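Local coordinates for succinate-semialdehyde dehydrogenase (Synechococcus sp., PDB 4ITA), which oxidises succinic semialdehyde to succinate, probably passing the hydride to NADP+, as an enzyme of the aldehyde dehydrogenase family, at residues A[346-351]-A[364-369]; A[239-244]-A[271-276]; A[58-63]-A[88-93]. All coordinates share one frame; numbering follows the deposited sequence.

Interaction 1 of 3, residues A[346-351]-A[364-369]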
ATOM      1  N   THR A 346     -16.924   5.508 -32.724  1.00  7.43           N
ATOM      2  CA  THR A 346     -18.097   6.321 -32.456  1.00  8.44           C
ATOM      3  C   THR A 346     -17.673   7.626 -31.801  1.00  8.63           C
ATOM      4  O   THR A 346     -16.744   7.650 -30.995  1.00  8.27           O
ATOM      5  CB  THR A 346     -19.071   5.567 -31.525  1.00  8.93           C
ATOM      6  OG1 THR A 346     -19.541   4.384 -32.178  1.00  9.91           O
ATOM      7  CG2 THR A 346     -20.272   6.427 -31.131  1.00  9.64           C
ATOM      8  N   ILE A 347     -18.353   8.714 -32.156  1.00  7.63           N
ATOM      9  CA  ILE A 347     -18.113  10.002 -31.522  1.00  8.37           C
ATOM     10  C   ILE A 347     -19.435  10.574 -31.043  1.00  9.12           C
ATOM     11  O   ILE A 347     -20.387  10.672 -31.827  1.00  9.96           O
ATOM     12  CB  ILE A 347     -17.433  11.001 -32.483  1.00  8.19           C
ATOM     13  CG1 ILE A 347     -16.071  10.463 -32.951  1.00  8.70           C
ATOM     14  CG2 ILE A 347     -17.299  12.376 -31.824  1.00  9.10           C
ATOM     15  CD1 ILE A 347     -15.450  11.261 -34.091  1.00  9.79           C
ATOM     16  N   LEU A 348     -19.490  10.914 -29.756  1.00  8.25           N
ATOM     17  CA  LEU A 348     -20.660  11.539 -29.140  1.00  8.29           C
ATOM     18  C   LEU A 348     -20.345  12.977 -28.765  1.00  9.30           C
ATOM     19  O   LEU A 348     -19.278  13.277 -28.211  1.00 10.29           O
ATOM     20  CB  LEU A 348     -21.088  10.776 -27.882  1.00 11.26           C
ATOM     21  CG  LEU A 348     -21.399   9.282 -28.014  1.00 10.24           C
ATOM     22  CD1 LEU A 348     -21.719   8.679 -26.652  1.00 15.03           C
ATOM     23  CD2 LEU A 348     -22.529   9.033 -29.001  1.00 17.50           C
ATOM     24  N   THR A 349     -21.284  13.867 -29.071  1.00  8.76           N
ATOM     25  CA  THR A 349     -21.150  15.283 -28.764  1.00  9.85           C
ATOM     26  C   THR A 349     -22.409  15.771 -28.060  1.00 11.55           C
ATOM     27  O   THR A 349     -23.420  15.061 -28.006  1.00 11.99           O
ATOM     28  CB  THR A 349     -20.968  16.108 -30.047  1.00 12.24           C
ATOM     29  OG1 THR A 349     -22.161  16.024 -30.837  1.00 15.89           O
ATOM     30  CG2 THR A 349     -19.781  15.596 -30.866  1.00 12.65           C
ATOM     31  N   GLU A 350     -22.336  16.982 -27.517  1.00 12.01           N
ATOM     32  CA  GLU A 350     -23.496  17.642 -26.912  1.00 12.81           C
ATOM     33  C   GLU A 350     -24.167  16.765 -25.863  1.00 15.90           C
ATOM     34  O   GLU A 350     -25.394  16.679 -25.791  1.00 16.24           O
ATOM     35  CB  GLU A 350     -24.519  18.040 -27.984  1.00 19.36           C
ATOM     36  CG  GLU A 350     -23.967  18.923 -29.083  1.00 20.55           C
ATOM     37  CD  GLU A 350     -24.993  19.201 -30.169  1.00 30.01           C
ATOM     38  OE1 GLU A 350     -26.206  19.128 -29.873  1.00 33.98           O
ATOM     39  OE2 GLU A 350     -24.583  19.484 -31.314  1.00 30.95           O
ATOM     40  N   ILE A 351     -23.357  16.102 -25.048  1.00 13.55           N
ATOM     41  CA  ILE A 351     -23.892  15.238 -24.012  1.00 15.92           C
ATOM     42  C   ILE A 351     -24.492  16.095 -22.903  1.00 14.94           C
ATOM     43  O   ILE A 351     -23.821  16.972 -22.370  1.00 15.74           O
ATOM     44  CB  ILE A 351     -22.803  14.303 -23.452  1.00 15.15           C
ATOM     45  CG1 ILE A 351     -22.188  13.481 -24.591  1.00 14.81           C
ATOM     46  CG2 ILE A 351     -23.380  13.400 -22.366  1.00 17.38           C
ATOM     47  CD1 ILE A 351     -20.842  12.882 -24.259  1.00 17.02           C
ATOM     48  N   ALA A 364     -14.437   0.783 -25.189  1.00  7.83           N
ATOM     49  CA  ALA A 364     -14.823   0.535 -26.568  1.00  7.88           C
ATOM     50  C   ALA A 364     -14.397   1.795 -27.320  1.00  7.93           C
ATOM     51  O   ALA A 364     -14.095   2.804 -26.688  1.00  8.13           O
ATOM     52  CB  ALA A 364     -16.337   0.342 -26.649  1.00  8.96           C
ATOM     53  N   PRO A 365     -14.380   1.764 -28.666  1.00  7.83           N
ATOM     54  CA  PRO A 365     -13.821   2.928 -29.372  1.00  7.65           C
ATOM     55  C   PRO A 365     -14.823   4.068 -29.530  1.00  7.18           C
ATOM     56  O   PRO A 365     -15.181   4.440 -30.655  1.00  8.40           O
ATOM     57  CB  PRO A 365     -13.439   2.350 -30.736  1.00  9.81           C
ATOM     58  CG  PRO A 365     -14.446   1.256 -30.959  1.00  8.37           C
ATOM     59  CD  PRO A 365     -14.696   0.656 -29.591  1.00  8.68           C
ATOM     60  N   VAL A 366     -15.257   4.618 -28.400  1.00  7.86           N
ATOM     61  CA  VAL A 366     -16.320   5.613 -28.361  1.00  7.89           C
ATOM     62  C   VAL A 366     -15.798   6.858 -27.661  1.00  7.77           C
ATOM     63  O   VAL A 366     -15.523   6.835 -26.457  1.00  7.97           O
ATOM     64  CB  VAL A 366     -17.565   5.072 -27.611  1.00  8.77           C
ATOM     65  CG1 VAL A 366     -18.685   6.122 -27.560  1.00  9.44           C
ATOM     66  CG2 VAL A 366     -18.057   3.785 -28.257  1.00 10.72           C
ATOM     67  N   ALA A 367     -15.649   7.945 -28.412  1.00  7.27           N
ATOM     68  CA  ALA A 367     -15.118   9.190 -27.864  1.00  7.95           C
ATOM     69  C   ALA A 367     -16.239  10.113 -27.431  1.00  7.16           C
ATOM     70  O   ALA A 367     -17.181  10.324 -28.190  1.00  9.89           O
ATOM     71  CB  ALA A 367     -14.267   9.885 -28.898  1.00  9.39           C
ATOM     72  N   MET A 368     -16.145  10.657 -26.218  1.00  7.11           N
ATOM     73  CA  MET A 368     -17.004  11.766 -25.796  1.00  7.84           C
ATOM     74  C   MET A 368     -16.257  13.069 -26.065  1.00  9.07           C
ATOM     75  O   MET A 368     -15.069  13.171 -25.758  1.00  8.57           O
ATOM     76  CB  MET A 368     -17.367  11.661 -24.304  1.00  8.66           C
ATOM     77  CG  MET A 368     -18.243  10.467 -23.919  1.00  8.94           C
ATOM     78  SD  MET A 368     -18.816  10.427 -22.169  1.00  9.89           S
ATOM     79  CE  MET A 368     -17.476   9.494 -21.391  1.00 10.18           C
ATOM     80  N   VAL A 369     -16.930  14.061 -26.646  1.00  8.20           N
ATOM     81  CA  VAL A 369     -16.270  15.319 -26.993  1.00  8.25           C
ATOM     82  C   VAL A 369     -16.941  16.488 -26.285  1.00  8.29           C
ATOM     83  O   VAL A 369     -18.169  16.549 -26.195  1.00 10.18           O
ATOM     84  CB  VAL A 369     -16.269  15.551 -28.521  1.00  8.96           C
ATOM     85  CG1 VAL A 369     -15.528  16.838 -28.878  1.00 11.01           C
ATOM     86  CG2 VAL A 369     -15.631  14.364 -29.229  1.00 10.20           C
TER
HETATM   87  O   HOH W   1     -19.838  18.452 -27.503  1.00 18.90           O
HETATM   88  O   HOH W   2     -20.591  16.993 -24.698  1.00 19.51           O
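Ile347 and Val369 meet through their CG2 methyls, 3.7 Å apart, approaching at a slant on the sheet face that also carries the CB of Ala367. Val369 holds CG1 anti to the backbone N (chi1 -178°), which leaves CG2 beside that N as the branch presented to Ile347. Phe288 and Leu281 of helix 274-289 cover this face. On the reverse face Thr346 and Val366 run side by side in the same direction, and Val366 CG1 touches two neighbours at once, Thr346 CG2 at 3.9 Å and Leu348 CD1 at 4.1 Å; Ile315 and Val319 of helix 309-325 pack on Val366. Farther along, Ile351 crosses Met368 at roughly a right angle, its CD1 3.6 Å from Met368 CG and also close to SD, although Ile351 lies beyond the end of its strand.

The bridges Thr346-Val366, Ile347-Ala367 and Leu348-Met368 define a parallel pair in the seven-stranded mixed sheet of the catalytic domain, where strand 346-349 lies between 328-331 and 366-372; the segment axes are 22° apart. The 12 residues joining the segments contain no helix, so this is not a classical beta-alpha-beta crossover.

Four backbone hydrogen bonds stitch the pair: Thr346 N to Pro365 O, Ala367 N to Thr346 O (2.8 Å), Leu348 N to Ala367 O and Val369 N to Leu348 O. The Leu348 bond is almost straight, 177° at the hydrogen. Past Leu348 the chains part and water takes over: Val369 O accepts from two waters, at 2.8 Å and 2.9 Å, which in turn accept from Glu350 N and Ile351 N respectively. At the polar margins Glu350 OE1 forms a salt bridge with Lys328, while Thr346 OG1 is hydrogen-bonded to Pro344 O and Gly333 N.

Interaction 2 of 3, residues A[239-244]-A[271-276]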
ATOM      1  N   VAL A 239      -7.042  19.572 -25.754  1.00  7.17           N
ATOM      2  CA  VAL A 239      -6.376  20.197 -26.890  1.00  8.56           C
ATOM      3  C   VAL A 239      -6.581  21.703 -26.876  1.00  7.60           C
ATOM      4  O   VAL A 239      -7.708  22.183 -26.962  1.00  8.33           O
ATOM      5  CB  VAL A 239      -6.865  19.611 -28.229  1.00  7.51           C
ATOM      6  CG1 VAL A 239      -6.070  20.201 -29.391  1.00  9.73           C
ATOM      7  CG2 VAL A 239      -6.736  18.092 -28.222  1.00  8.70           C
ATOM      8  N   PHE A 240      -5.482  22.441 -26.765  1.00  7.76           N
ATOM      9  CA  PHE A 240      -5.544  23.896 -26.633  1.00  8.73           C
ATOM     10  C   PHE A 240      -5.035  24.620 -27.892  1.00  9.91           C
ATOM     11  O   PHE A 240      -4.476  23.984 -28.788  1.00 10.38           O
ATOM     12  CB  PHE A 240      -4.864  24.332 -25.321  1.00  8.86           C
ATOM     13  CG  PHE A 240      -5.846  24.633 -24.226  1.00  7.34           C
ATOM     14  CD1 PHE A 240      -6.918  23.779 -23.998  1.00  7.76           C
ATOM     15  CD2 PHE A 240      -5.723  25.769 -23.444  1.00  8.85           C
ATOM     16  CE1 PHE A 240      -7.840  24.047 -23.011  1.00  9.11           C
ATOM     17  CE2 PHE A 240      -6.651  26.043 -22.449  1.00 10.06           C
ATOM     18  CZ  PHE A 240      -7.712  25.185 -22.234  1.00  9.79           C
ATOM     19  N   PRO A 241      -5.260  25.946 -27.982  1.00  9.95           N
ATOM     20  CA  PRO A 241      -5.049  26.612 -29.277  1.00 10.46           C
ATOM     21  C   PRO A 241      -3.626  26.587 -29.849  1.00 10.63           C
ATOM     22  O   PRO A 241      -3.478  26.691 -31.069  1.00 11.72           O
ATOM     23  CB  PRO A 241      -5.495  28.052 -29.000  1.00 12.90           C
ATOM     24  CG  PRO A 241      -6.491  27.924 -27.892  1.00 12.37           C
ATOM     25  CD  PRO A 241      -5.937  26.838 -27.019  1.00  9.76           C
ATOM     26  N   SER A 242      -2.606  26.440 -29.011  1.00  9.00           N
ATOM     27  CA  SER A 242      -1.236  26.412 -29.512  1.00 11.21           C
ATOM     28  C   SER A 242      -0.764  25.008 -29.876  1.00 10.50           C
ATOM     29  O   SER A 242       0.392  24.814 -30.241  1.00 12.17           O
ATOM     30  CB  SER A 242      -0.272  27.028 -28.503  1.00 10.23           C
ATOM     31  OG  SER A 242      -0.223  26.269 -27.307  1.00 11.50           O
ATOM     32  N   ALA A 243      -1.657  24.029 -29.782  1.00 10.15           N
ATOM     33  CA  ALA A 243      -1.292  22.648 -30.108  1.00 11.23           C
ATOM     34  C   ALA A 243      -1.009  22.429 -31.594  1.00 12.70           C
ATOM     35  O   ALA A 243      -1.542  23.139 -32.445  1.00 13.45           O
ATOM     36  CB  ALA A 243      -2.388  21.704 -29.651  1.00 10.04           C
ATOM     37  N   ASP A 244      -0.168  21.439 -31.893  1.00 12.63           N
ATOM     38  CA  ASP A 244      -0.051  20.906 -33.248  1.00 13.94           C
ATOM     39  C   ASP A 244      -1.303  20.076 -33.478  1.00 13.81           C
ATOM     40  O   ASP A 244      -1.378  18.918 -33.054  1.00 13.55           O
ATOM     41  CB  ASP A 244       1.201  20.029 -33.384  1.00 16.38           C
ATOM     42  CG  ASP A 244       1.399  19.456 -34.806  1.00 22.66           C
ATOM     43  OD1 ASP A 244       0.435  19.345 -35.601  1.00 18.60           O
ATOM     44  OD2 ASP A 244       2.550  19.086 -35.118  1.00 25.50           O
ATOM     45  N   ILE A 271     -11.383  17.078 -24.743  1.00  6.77           N
ATOM     46  CA  ILE A 271     -11.746  18.379 -24.197  1.00  7.77           C
ATOM     47  C   ILE A 271     -11.062  19.443 -25.040  1.00  8.38           C
ATOM     48  O   ILE A 271      -9.843  19.600 -25.007  1.00  8.40           O
ATOM     49  CB  ILE A 271     -11.368  18.461 -22.710  1.00  6.57           C
ATOM     50  CG1 ILE A 271     -12.176  17.414 -21.926  1.00  7.19           C
ATOM     51  CG2 ILE A 271     -11.621  19.865 -22.172  1.00  8.93           C
ATOM     52  CD1 ILE A 271     -11.706  17.185 -20.500  1.00  8.66           C
ATOM     53  N   LEU A 272     -11.864  20.131 -25.849  1.00  8.03           N
ATOM     54  CA  LEU A 272     -11.340  20.978 -26.911  1.00  7.83           C
ATOM     55  C   LEU A 272     -11.567  22.450 -26.622  1.00  7.13           C
ATOM     56  O   LEU A 272     -12.701  22.869 -26.370  1.00  9.19           O
ATOM     57  CB  LEU A 272     -12.025  20.622 -28.235  1.00  8.44           C
ATOM     58  CG  LEU A 272     -12.079  19.131 -28.577  1.00  8.75           C
ATOM     59  CD1 LEU A 272     -12.770  18.927 -29.922  1.00  8.55           C
ATOM     60  CD2 LEU A 272     -10.691  18.533 -28.588  1.00  9.43           C
ATOM     61  N   HIS A 273     -10.496  23.238 -26.664  1.00  8.25           N
ATOM     62  CA  HIS A 273     -10.654  24.687 -26.564  1.00  8.25           C
ATOM     63  C   HIS A 273     -11.498  25.190 -27.739  1.00  8.57           C
ATOM     64  O   HIS A 273     -11.274  24.792 -28.885  1.00  9.90           O
ATOM     65  CB  HIS A 273      -9.293  25.385 -26.559  1.00  8.33           C
ATOM     66  CG  HIS A 273      -9.373  26.833 -26.200  1.00  8.86           C
ATOM     67  ND1 HIS A 273      -9.911  27.781 -27.044  1.00 10.57           N
ATOM     68  CD2 HIS A 273      -9.000  27.491 -25.079  1.00 10.37           C
ATOM     69  CE1 HIS A 273      -9.856  28.967 -26.459  1.00  9.88           C
ATOM     70  NE2 HIS A 273      -9.311  28.816 -25.264  1.00 10.79           N
ATOM     71  N   GLU A 274     -12.466  26.063 -27.454  1.00  9.79           N
ATOM     72  CA  GLU A 274     -13.395  26.537 -28.482  1.00 10.46           C
ATOM     73  C   GLU A 274     -12.717  27.130 -29.719  1.00 11.42           C
ATOM     74  O   GLU A 274     -13.268  27.052 -30.821  1.00 12.22           O
ATOM     75  CB  GLU A 274     -14.403  27.528 -27.891  1.00 12.90           C
ATOM     76  CG  GLU A 274     -13.800  28.764 -27.274  1.00 16.76           C
ATOM     77  CD  GLU A 274     -14.858  29.779 -26.885  1.00 24.88           C
ATOM     78  OE1 GLU A 274     -14.482  30.917 -26.539  1.00 24.70           O
ATOM     79  OE2 GLU A 274     -16.059  29.437 -26.934  1.00 26.37           O
ATOM     80  N   ALA A 275     -11.525  27.694 -29.556  1.00 10.14           N
ATOM     81  CA  ALA A 275     -10.835  28.325 -30.680  1.00 10.63           C
ATOM     82  C   ALA A 275     -10.413  27.312 -31.748  1.00 12.12           C
ATOM     83  O   ALA A 275     -10.261  27.665 -32.921  1.00 15.22           O
ATOM     84  CB  ALA A 275      -9.631  29.115 -30.193  1.00 14.17           C
ATOM     85  N   ILE A 276     -10.212  26.059 -31.343  1.00 10.39           N
ATOM     86  CA  ILE A 276      -9.773  25.031 -32.284  1.00  9.96           C
ATOM     87  C   ILE A 276     -10.741  23.864 -32.401  1.00  8.42           C
ATOM     88  O   ILE A 276     -10.487  22.918 -33.149  1.00 10.49           O
ATOM     89  CB  ILE A 276      -8.326  24.524 -31.961  1.00  8.85           C
ATOM     90  CG1 ILE A 276      -8.189  24.046 -30.502  1.00 10.25           C
ATOM     91  CG2 ILE A 276      -7.315  25.631 -32.235  1.00 11.85           C
ATOM     92  CD1 ILE A 276      -8.769  22.670 -30.190  1.00 10.90           C
TER
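His273 keeps CG anti to its backbone N (chi1 -169°), a setting that lays one imidazole face against Pro241 and turns the CD2 edge toward Phe240, while Phe240, at the unusual chi1 of -101°, swings its ring back over His273. The two rings form a T-shaped pair: centroids lie 5.0 Å apart, planes at 81°, with the His273 edge directed at the Phe240 face and CD2 leading. Pro241 CG sits over the centre of one imidazole face, 3.5 Å from the ring centroid, a CH-pi contact. In the plane of the same ring, His273 ND1 accepts from Ala275 N at 3.0 Å and so caps the N-terminal end of helix 274-289, with His273 at the N-cap. Replacing His273 by an alanine would probably leave Ala275 N without its capping acceptor and strip Pro241 CG and the Phe240 face of the ring they pack on. Ile276 brings CD1 to 3.7 Å from Val239 CG1, crossing it at about a right angle.

Backbone bonds from Val239 N to Ile271 O and from His273 N to Val239 O (3.0 Å) close the C-terminal end of the parallel strands 235-239 and 267-273. With helix 245-257 between them, these strands form a beta-alpha-beta unit of the catalytic domain, entered through the turn Phe240-Ala243. Leu375 and Ala378 of helix 375-383 touch Phe240, Leu245 packs on Val239 and Ile276, and strand 366-372 borders Leu272.

Interaction 3 of 3, residues A[58-63]-A[88-93]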
ATOM      1  N   ALA A  58      13.771 -13.741 -24.280  1.00  7.03           N
ATOM      2  CA  ALA A  58      14.188 -14.309 -25.565  1.00  7.18           C
ATOM      3  C   ALA A  58      13.107 -15.196 -26.186  1.00  7.87           C
ATOM      4  O   ALA A  58      12.928 -15.205 -27.409  1.00  8.44           O
ATOM      5  CB  ALA A  58      15.507 -15.066 -25.420  1.00  8.31           C
ATOM      6  N   ILE A  59      12.378 -15.936 -25.354  1.00  5.91           N
ATOM      7  CA  ILE A  59      11.262 -16.744 -25.838  1.00  8.03           C
ATOM      8  C   ILE A  59      10.166 -15.852 -26.433  1.00  7.46           C
ATOM      9  O   ILE A  59       9.669 -16.104 -27.534  1.00  8.75           O
ATOM     10  CB  ILE A  59      10.692 -17.636 -24.716  1.00  7.62           C
ATOM     11  CG1 ILE A  59      11.702 -18.725 -24.344  1.00  7.08           C
ATOM     12  CG2 ILE A  59       9.372 -18.256 -25.148  1.00  9.06           C
ATOM     13  CD1 ILE A  59      11.415 -19.424 -23.024  1.00  8.62           C
ATOM     14  N   LEU A  60       9.803 -14.797 -25.715  1.00  7.80           N
ATOM     15  CA  LEU A  60       8.821 -13.834 -26.214  1.00  7.91           C
ATOM     16  C   LEU A  60       9.271 -13.162 -27.512  1.00  9.22           C
ATOM     17  O   LEU A  60       8.469 -12.950 -28.424  1.00 10.54           O
ATOM     18  CB  LEU A  60       8.553 -12.772 -25.145  1.00  6.82           C
ATOM     19  CG  LEU A  60       7.711 -13.242 -23.958  1.00  6.33           C
ATOM     20  CD1 LEU A  60       7.977 -12.364 -22.750  1.00  7.06           C
ATOM     21  CD2 LEU A  60       6.228 -13.218 -24.312  1.00  8.20           C
ATOM     22  N   GLU A  61      10.557 -12.831 -27.591  1.00  7.51           N
ATOM     23  CA  GLU A  61      11.126 -12.178 -28.773  1.00  8.95           C
ATOM     24  C   GLU A  61      11.167 -13.091 -29.993  1.00 10.59           C
ATOM     25  O   GLU A  61      11.003 -12.637 -31.128  1.00 13.09           O
ATOM     26  CB  GLU A  61      12.523 -11.632 -28.461  1.00  9.33           C
ATOM     27  CG  GLU A  61      12.506 -10.421 -27.527  1.00  9.30           C
ATOM     28  CD  GLU A  61      13.790 -10.257 -26.716  1.00 11.71           C
ATOM     29  OE1 GLU A  61      14.728 -11.062 -26.881  1.00 12.65           O
ATOM     30  OE2 GLU A  61      13.851  -9.320 -25.899  1.00 12.45           O
ATOM     31  N   ARG A  62      11.384 -14.382 -29.769  1.00  8.73           N
ATOM     32  CA  ARG A  62      11.455 -15.322 -30.878  1.00 10.22           C
ATOM     33  C   ARG A  62      10.078 -15.664 -31.442  1.00 11.02           C
ATOM     34  O   ARG A  62       9.885 -15.701 -32.662  1.00 12.21           O
ATOM     35  CB  ARG A  62      12.154 -16.610 -30.449  1.00 11.12           C
ATOM     36  CG  ARG A  62      12.227 -17.626 -31.572  1.00 12.59           C
ATOM     37  CD  ARG A  62      12.897 -18.911 -31.147  1.00 15.57           C
ATOM     38  NE  ARG A  62      12.886 -19.877 -32.245  1.00 19.21           N
ATOM     39  CZ  ARG A  62      13.446 -21.080 -32.193  1.00 18.92           C
ATOM     40  NH1 ARG A  62      14.074 -21.477 -31.096  1.00 17.29           N
ATOM     41  NH2 ARG A  62      13.377 -21.885 -33.244  1.00 22.81           N
ATOM     42  N   ASP A  63       9.125 -15.946 -30.559  1.00 11.72           N
ATOM     43  CA  ASP A  63       7.839 -16.491 -30.981  1.00 12.63           C
ATOM     44  C   ASP A  63       6.706 -15.470 -30.868  1.00 11.40           C
ATOM     45  O   ASP A  63       5.559 -15.831 -30.600  1.00 10.99           O
ATOM     46  CB  ASP A  63       7.519 -17.779 -30.199  1.00 13.85           C
ATOM     47  CG  ASP A  63       8.506 -18.914 -30.493  1.00 17.38           C
ATOM     48  OD1 ASP A  63       8.945 -19.031 -31.645  1.00 20.66           O
ATOM     49  OD2 ASP A  63       8.839 -19.684 -29.569  1.00 19.58           O
ATOM     50  N   LYS A  88       6.591  -5.846 -25.841  1.00  6.66           N
ATOM     51  CA  LYS A  88       6.651  -5.034 -24.634  1.00  8.40           C
ATOM     52  C   LYS A  88       6.787  -5.917 -23.389  1.00  7.09           C
ATOM     53  O   LYS A  88       7.445  -5.532 -22.414  1.00  8.05           O
ATOM     54  CB  LYS A  88       5.418  -4.143 -24.546  1.00  9.92           C
ATOM     55  CG  LYS A  88       5.552  -2.970 -23.598  1.00 14.53           C
ATOM     56  CD  LYS A  88       4.310  -2.109 -23.665  1.00 18.71           C
ATOM     57  CE  LYS A  88       4.418  -0.915 -22.745  1.00 22.14           C
ATOM     58  NZ  LYS A  88       3.311   0.040 -23.012  1.00 25.59           N
ATOM     59  N   SER A  89       6.170  -7.097 -23.431  1.00  6.72           N
ATOM     60  CA  SER A  89       6.328  -8.102 -22.379  1.00  7.11           C
ATOM     61  C   SER A  89       7.797  -8.507 -22.219  1.00  6.61           C
ATOM     62  O   SER A  89       8.308  -8.606 -21.096  1.00  6.89           O
ATOM     63  CB  SER A  89       5.455  -9.326 -22.673  1.00  6.48           C
ATOM     64  OG  SER A  89       4.074  -8.984 -22.646  1.00  7.67           O
ATOM     65  N   ALA A  90       8.476  -8.745 -23.337  1.00  7.37           N
ATOM     66  CA  ALA A  90       9.907  -9.032 -23.297  1.00  6.89           C
ATOM     67  C   ALA A  90      10.668  -7.863 -22.685  1.00  8.37           C
ATOM     68  O   ALA A  90      11.596  -8.054 -21.899  1.00  7.61           O
ATOM     69  CB  ALA A  90      10.426  -9.333 -24.688  1.00  7.60           C
ATOM     70  N   LEU A  91      10.266  -6.648 -23.042  1.00  7.33           N
ATOM     71  CA  LEU A  91      10.968  -5.459 -22.588  1.00  7.49           C
ATOM     72  C   LEU A  91      10.927  -5.318 -21.071  1.00  7.46           C
ATOM     73  O   LEU A  91      11.925  -4.960 -20.461  1.00  7.17           O
ATOM     74  CB  LEU A  91      10.364  -4.222 -23.249  1.00 10.73           C
ATOM     75  CG  LEU A  91      11.114  -2.901 -23.155  1.00 14.93           C
ATOM     76  CD1 LEU A  91      12.396  -2.980 -23.973  1.00 18.28           C
ATOM     77  CD2 LEU A  91      10.208  -1.772 -23.635  1.00 17.75           C
ATOM     78  N   VAL A  92       9.782  -5.586 -20.445  1.00  7.08           N
ATOM     79  CA  VAL A  92       9.720  -5.427 -18.989  1.00  5.79           C
ATOM     80  C   VAL A  92      10.499  -6.546 -18.284  1.00  6.61           C
ATOM     81  O   VAL A  92      11.067  -6.333 -17.212  1.00  6.97           O
ATOM     82  CB  VAL A  92       8.257  -5.272 -18.455  1.00  5.51           C
ATOM     83  CG1 VAL A  92       7.458  -6.560 -18.654  1.00  8.08           C
ATOM     84  CG2 VAL A  92       8.269  -4.827 -16.997  1.00  7.69           C
ATOM     85  N   CYS A  93      10.560  -7.729 -18.896  1.00  6.22           N
ATOM     86  CA  CYS A  93      11.422  -8.791 -18.379  1.00  6.63           C
ATOM     87  C   CYS A  93      12.873  -8.325 -18.368  1.00  6.91           C
ATOM     88  O   CYS A  93      13.580  -8.463 -17.367  1.00  6.59           O
ATOM     89  CB  CYS A  93      11.291 -10.063 -19.219  1.00  6.51           C
ATOM     90  SG  CYS A  93       9.727 -10.934 -18.990  1.00  7.31           S
TER
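Leu60 points at the second helix and supplies most of the contact from the 58-63 side: its CB lies 3.9 Å from Ala90 CB, and its CD1 rests against the backbone, 3.7 Å from Ala90 N. CG stands opposite the carbonyl carbon, beside the backbone N (chi1 -74°), which carries CD1 to that spot. Leu60 CD1 also reaches Ser89 CB at 3.9 Å and, more loosely, Cys93 SG at 4.4 Å. Glu61 comes in from the solvent side, laying its extended chain along the methyl of Ala90, with OE2 3.6 Å and CG 3.7 Å from Ala90 CB. A salt bridge from Glu61 OE2 to Arg94 NE holds the carboxylate there, so the acid also pairs with the opposing helix. Ser89 turns its hydroxyl back to Glu85 O.

Behind this first shell, Phe140 of helix 137-149 touches Leu60, Ser89 and Cys93; Phe136 also meets Leu60 and Ser89, and Ile171 of helix 162-175 backs Leu60. The small Ala90 is consistent with the segment axes approaching to 8.5 Å. Those axes run at 160° to each other, so helices 46-62 and 79-103 pack antiparallel here, in the helical part of the cofactor-binding domain, as in other aldehyde dehydrogenases.

In the fold
Along the chain interaction 3 comes first, then interaction 2, then interaction 1. Interactions 1 and 2 belong to one mixed sheet, probably that of the catalytic domain: strands 366-372 and 267-273 are neighbours in it, the centres are 17 Å apart, and Val369 CG1 touches Leu272 CD1 at 3.6 Å. Helix 274-289, which begins in interaction 2, also covers one face of interaction 1. Interaction 3 pairs helices 46-62 and 79-103, probably in the cofactor-binding domain, across the chain's centre from interaction 1; its centre is 35 Å from interaction 1 and 39 Å from interaction 2. The side chains of Met368 and Ser89 each stay about 13 Å from the bound NADPH, so neither lines its pocket directly.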